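Local coordinates for Lin2634 protein (Listeria innocua, PDB 3MZO), which binds calcium ions and is probably a metal-dependent phosphohydrolase of the HD-domain superfamily, related to the YfbR-like 5'-deoxynucleotidases, at residues Tyr18-Ser30 / Glu145-Phe159. Residues are numbered along the deposited sequence; the frame is centred on the assembly and turned at random.
Sequences YRCPGKFKYQEHS and ESFGEIQKGNPENIF
Arg19 and Glu145 form a side-on, two-nitrogen salt bridge that ties the loop before helix 31-51 to helix 129-151 of this all-helical HD-domain fold. Arg19 NE reaches Glu145 OE2 at 2.8 Å and its NH2 reaches OE1; both acceptors lie close to the guanidinium plane, although the carboxylate is turned 31° against it. Arg19 also touches the calcium ligands His34 and Asp69, so Glu145 probably helps position it beside the metal site.

A second carboxylate, that of Glu149, receives loop backbone. Its chain bends at chi2 (-60°), turning Glu149 OE1 to Tyr26 N (2.8 Å, N-H...O 167°). The syn lone pair of Glu149 OE2 takes Gln27 N at 3.1 Å. OE1 accepts a further bond, on its anti side, from Asn154 ND2, which also donates to Phe24 O (2.9 Å). Both acceptors lie in the Asn154 amide plane, which fixes its rotation, while OD1 closes an Asx turn onto Glu156 N.

Apolar contact centres on Tyr26, lying alongside Lys152, just before Gly153, whose positive phi closes a Schellman motif at the end of helix 129-151. Tyr26 CB meets Lys152 CD at 3.6 Å. The Tyr26 hydroxyl is hydrogen-bonded to Lys152 O of a neighbouring subunit, extending the contact into the assembly. Lys25 CG rests against Phe159 CZ (3.7 Å).

In the conformer given for Gln27, Lys152 NZ donates in the carbonyl plane to a lone pair of Gln27 OE1, 2.9 Å away.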
# COMPACT_ATOMS: atom_id res chain seq x y z
N TYR B 18 -12.51 3.69 3.32
CA TYR B 18 -12.32 2.75 4.40
C TYR B 18 -13.04 3.17 5.65
O TYR B 18 -13.34 4.34 5.85
CB TYR B 18 -10.85 2.61 4.65
CG TYR B 18 -10.19 1.95 3.49
CD1 TYR B 18 -10.15 0.57 3.41
CD2 TYR B 18 -9.68 2.69 2.43
CE1 TYR B 18 -9.58 -0.08 2.32
CE2 TYR B 18 -9.09 2.05 1.31
CZ TYR B 18 -9.05 0.66 1.29
OH TYR B 18 -8.48 -0.04 0.25
N ARG B 19 -13.36 2.18 6.48
CA ARG B 19 -14.12 2.42 7.67
C ARG B 19 -13.20 2.86 8.78
O ARG B 19 -12.12 2.31 8.92
CB ARG B 19 -14.87 1.15 8.05
CG ARG B 19 -15.97 0.87 7.02
CD ARG B 19 -16.58 -0.44 7.17
NE ARG B 19 -16.97 -0.81 8.52
CZ ARG B 19 -18.10 -0.43 9.13
NH1 ARG B 19 -18.98 0.39 8.57
NH2 ARG B 19 -18.35 -0.88 10.35
N CYS B 20 -13.69 3.83 9.56
CA CYS B 20 -12.99 4.49 10.66
C CYS B 20 -11.49 4.68 10.43
O CYS B 20 -10.66 4.11 11.09
CB CYS B 20 -13.33 3.91 12.05
SG CYS B 20 -14.14 2.27 12.16
N PRO B 21 -11.15 5.49 9.45
CA PRO B 21 -9.73 5.72 9.24
C PRO B 21 -9.14 6.57 10.40
O PRO B 21 -9.86 7.30 11.04
CB PRO B 21 -9.69 6.47 7.92
CG PRO B 21 -11.03 7.17 7.83
CD PRO B 21 -12.01 6.27 8.54
N GLY B 22 -7.84 6.43 10.65
CA GLY B 22 -7.14 7.17 11.72
C GLY B 22 -6.38 6.16 12.55
O GLY B 22 -5.20 5.84 12.29
N LYS B 23 -7.09 5.58 13.50
CA LYS B 23 -6.48 4.59 14.42
C LYS B 23 -5.93 3.38 13.66
O LYS B 23 -6.56 2.89 12.74
CB LYS B 23 -7.53 4.10 15.45
CG LYS B 23 -8.07 5.21 16.38
CD LYS B 23 -6.99 5.77 17.28
CE LYS B 23 -7.51 6.91 18.13
NZ LYS B 23 -8.56 6.44 19.05
N PHE B 24 -4.75 2.93 14.05
CA PHE B 24 -4.15 1.73 13.47
C PHE B 24 -5.09 0.55 13.58
O PHE B 24 -5.65 0.31 14.66
CB PHE B 24 -2.83 1.36 14.18
CG PHE B 24 -2.29 0.06 13.70
CD1 PHE B 24 -1.59 -0.00 12.52
CD2 PHE B 24 -2.56 -1.13 14.41
CE1 PHE B 24 -1.15 -1.22 12.03
CE2 PHE B 24 -2.09 -2.35 13.93
CZ PHE B 24 -1.39 -2.40 12.74
N LYS B 25 -5.29 -0.16 12.48
CA LYS B 25 -6.01 -1.42 12.46
C LYS B 25 -5.13 -2.45 11.79
O LYS B 25 -4.48 -2.14 10.78
CB LYS B 25 -7.32 -1.33 11.66
CG LYS B 25 -8.30 -0.29 12.16
CD LYS B 25 -9.46 -0.18 11.19
CE LYS B 25 -10.01 1.22 11.08
NZ LYS B 25 -11.32 1.42 11.83
N TYR B 26 -5.12 -3.68 12.31
CA TYR B 26 -4.34 -4.74 11.63
C TYR B 26 -4.95 -5.04 10.27
O TYR B 26 -4.23 -5.32 9.34
CB TYR B 26 -4.21 -6.00 12.49
CG TYR B 26 -3.37 -5.85 13.76
CD1 TYR B 26 -1.99 -5.94 13.73
CD2 TYR B 26 -3.98 -5.68 15.01
CE1 TYR B 26 -1.24 -5.83 14.87
CE2 TYR B 26 -3.24 -5.58 16.16
CZ TYR B 26 -1.88 -5.67 16.09
OH TYR B 26 -1.16 -5.55 17.26
N GLN B 27 -6.28 -4.99 10.16
CA GLN B 27 -6.98 -5.21 8.89
C GLN B 27 -7.96 -4.07 8.61
O GLN B 27 -8.80 -3.76 9.45
CB GLN B 27 -7.81 -6.46 8.97
CG GLN B 27 -7.04 -7.71 9.22
CD GLN B 27 -7.89 -8.93 9.05
OE1 GLN B 27 -7.93 -9.79 9.92
NE2 GLN B 27 -8.62 -8.99 7.93
N GLU B 28 -7.85 -3.47 7.43
CA GLU B 28 -8.76 -2.42 6.96
C GLU B 28 -9.86 -3.10 6.15
O GLU B 28 -9.67 -4.18 5.62
CB GLU B 28 -8.03 -1.43 6.05
CG GLU B 28 -7.02 -0.53 6.80
CD GLU B 28 -7.60 0.81 7.27
OE1 GLU B 28 -7.72 1.73 6.41
OE2 GLU B 28 -7.88 0.97 8.49
N HIS B 29 -11.01 -2.44 6.07
CA HIS B 29 -12.18 -2.97 5.34
C HIS B 29 -12.77 -1.82 4.57
O HIS B 29 -12.99 -0.77 5.16
CB HIS B 29 -13.22 -3.51 6.33
CG HIS B 29 -12.67 -4.52 7.28
ND1 HIS B 29 -12.41 -5.82 6.91
CD2 HIS B 29 -12.29 -4.41 8.58
CE1 HIS B 29 -11.92 -6.48 7.95
NE2 HIS B 29 -11.83 -5.64 8.98
N SER B 30 -12.98 -1.98 3.26
CA SER B 30 -13.60 -0.91 2.48
C SER B 30 -15.09 -0.84 2.76
O SER B 30 -15.69 -1.78 3.29
CB SER B 30 -13.37 -1.08 0.98
OG SER B 30 -14.09 -2.20 0.47
N GLU B 145 -15.56 -6.80 13.32
CA GLU B 145 -14.36 -5.99 13.00
C GLU B 145 -13.63 -5.62 14.29
O GLU B 145 -12.44 -5.70 14.35
CB GLU B 145 -14.72 -4.67 12.35
CG GLU B 145 -15.17 -4.65 10.93
CD GLU B 145 -15.59 -3.22 10.50
OE1 GLU B 145 -16.33 -2.56 11.27
OE2 GLU B 145 -15.20 -2.75 9.40
N SER B 146 -14.37 -5.22 15.32
CA SER B 146 -13.73 -4.77 16.54
C SER B 146 -13.18 -6.00 17.30
O SER B 146 -12.08 -5.94 17.90
CB SER B 146 -14.70 -3.94 17.38
OG SER B 146 -15.77 -4.73 17.89
N PHE B 147 -13.92 -7.10 17.24
CA PHE B 147 -13.53 -8.37 17.82
C PHE B 147 -12.19 -8.82 17.24
O PHE B 147 -11.29 -9.23 17.98
CB PHE B 147 -14.62 -9.42 17.55
CG PHE B 147 -14.31 -10.77 18.08
CD1 PHE B 147 -14.65 -11.12 19.37
CD2 PHE B 147 -13.71 -11.72 17.27
CE1 PHE B 147 -14.37 -12.41 19.88
CE2 PHE B 147 -13.43 -13.01 17.76
CZ PHE B 147 -13.75 -13.35 19.07
N GLY B 148 -12.07 -8.73 15.93
CA GLY B 148 -10.85 -9.13 15.24
C GLY B 148 -9.67 -8.35 15.76
O GLY B 148 -8.65 -8.92 16.06
N GLU B 149 -9.83 -7.04 15.90
CA GLU B 149 -8.75 -6.20 16.41
C GLU B 149 -8.37 -6.53 17.86
O GLU B 149 -7.18 -6.60 18.21
CB GLU B 149 -9.11 -4.72 16.23
CG GLU B 149 -9.25 -4.31 14.72
CD GLU B 149 -7.97 -4.53 13.91
OE1 GLU B 149 -6.89 -4.17 14.40
OE2 GLU B 149 -8.05 -5.02 12.75
N ILE B 150 -9.37 -6.78 18.70
CA ILE B 150 -9.14 -7.08 20.09
C ILE B 150 -8.42 -8.41 20.25
O ILE B 150 -7.52 -8.54 21.08
CB ILE B 150 -10.47 -7.11 20.87
CG1 ILE B 150 -11.07 -5.71 20.93
CG2 ILE B 150 -10.25 -7.65 22.29
CD1 ILE B 150 -12.57 -5.72 21.20
N GLN B 151 -8.84 -9.37 19.46
CA GLN B 151 -8.20 -10.69 19.38
C GLN B 151 -6.72 -10.56 19.07
O GLN B 151 -5.90 -11.28 19.64
CB GLN B 151 -8.82 -11.51 18.25
CG GLN B 151 -9.29 -12.86 18.66
CD GLN B 151 -9.95 -13.61 17.52
OE1 GLN B 151 -10.56 -13.01 16.62
NE2 GLN B 151 -9.82 -14.93 17.55
N LYS B 152 -6.39 -9.64 18.17
CA LYS B 152 -4.99 -9.42 17.75
C LYS B 152 -4.21 -8.54 18.70
O LYS B 152 -3.03 -8.27 18.50
CB LYS B 152 -4.95 -8.86 16.33
CG LYS B 152 -5.51 -9.78 15.27
CD LYS B 152 -5.44 -9.08 13.89
CE LYS B 152 -5.89 -9.91 12.74
NZ LYS B 152 -7.38 -10.11 12.75
N GLY B 153 -4.86 -8.12 19.78
CA GLY B 153 -4.23 -7.32 20.82
C GLY B 153 -3.97 -5.88 20.37
O GLY B 153 -3.01 -5.27 20.80
N ASN B 154 -4.80 -5.35 19.49
CA ASN B 154 -4.67 -3.98 19.08
C ASN B 154 -4.59 -3.09 20.33
O ASN B 154 -5.45 -3.16 21.19
CB ASN B 154 -5.85 -3.57 18.20
CG ASN B 154 -5.66 -2.21 17.57
OD1 ASN B 154 -5.30 -1.26 18.26
ND2 ASN B 154 -5.92 -2.10 16.25
N PRO B 155 -3.56 -2.26 20.42
CA PRO B 155 -3.44 -1.55 21.67
C PRO B 155 -4.50 -0.47 21.93
O PRO B 155 -4.60 -0.03 23.06
CB PRO B 155 -2.03 -0.93 21.60
CG PRO B 155 -1.62 -1.01 20.15
CD PRO B 155 -2.37 -2.16 19.57
N GLU B 156 -5.27 -0.06 20.94
CA GLU B 156 -6.22 1.04 21.13
C GLU B 156 -7.49 0.63 21.84
O GLU B 156 -8.22 -0.24 21.36
CB GLU B 156 -6.60 1.65 19.77
CG GLU B 156 -5.48 2.46 19.09
CD GLU B 156 -5.09 3.73 19.85
OE1 GLU B 156 -5.79 4.13 20.81
OE2 GLU B 156 -4.07 4.34 19.49
N ASN B 157 -7.81 1.29 22.95
CA ASN B 157 -9.04 0.97 23.69
C ASN B 157 -10.32 1.20 22.89
O ASN B 157 -11.37 0.64 23.22
CB ASN B 157 -9.13 1.71 25.04
CG ASN B 157 -10.14 1.04 26.02
OD1 ASN B 157 -10.00 -0.14 26.36
ND2 ASN B 157 -11.15 1.81 26.46
N ILE B 158 -10.25 2.03 21.84
CA ILE B 158 -11.42 2.32 21.04
C ILE B 158 -12.13 1.02 20.60
O ILE B 158 -13.34 0.95 20.59
CB ILE B 158 -11.09 3.21 19.80
CG1 ILE B 158 -12.35 3.86 19.24
CG2 ILE B 158 -10.44 2.43 18.67
CD1 ILE B 158 -13.00 4.83 20.20
N PHE B 159 -11.38 -0.03 20.29
CA PHE B 159 -12.00 -1.27 19.79
C PHE B 159 -12.85 -1.98 20.84
O PHE B 159 -13.94 -2.48 20.52
CB PHE B 159 -10.94 -2.15 19.17
CG PHE B 159 -10.30 -1.51 17.98
CD1 PHE B 159 -11.03 -1.34 16.80
CD2 PHE B 159 -9.03 -1.00 18.04
CE1 PHE B 159 -10.47 -0.71 15.70
CE2 PHE B 159 -8.47 -0.35 16.94
CZ PHE B 159 -9.20 -0.22 15.77
O HOH W 1 -8.52 4.29 21.56
O HOH W 2 -3.49 4.13 16.46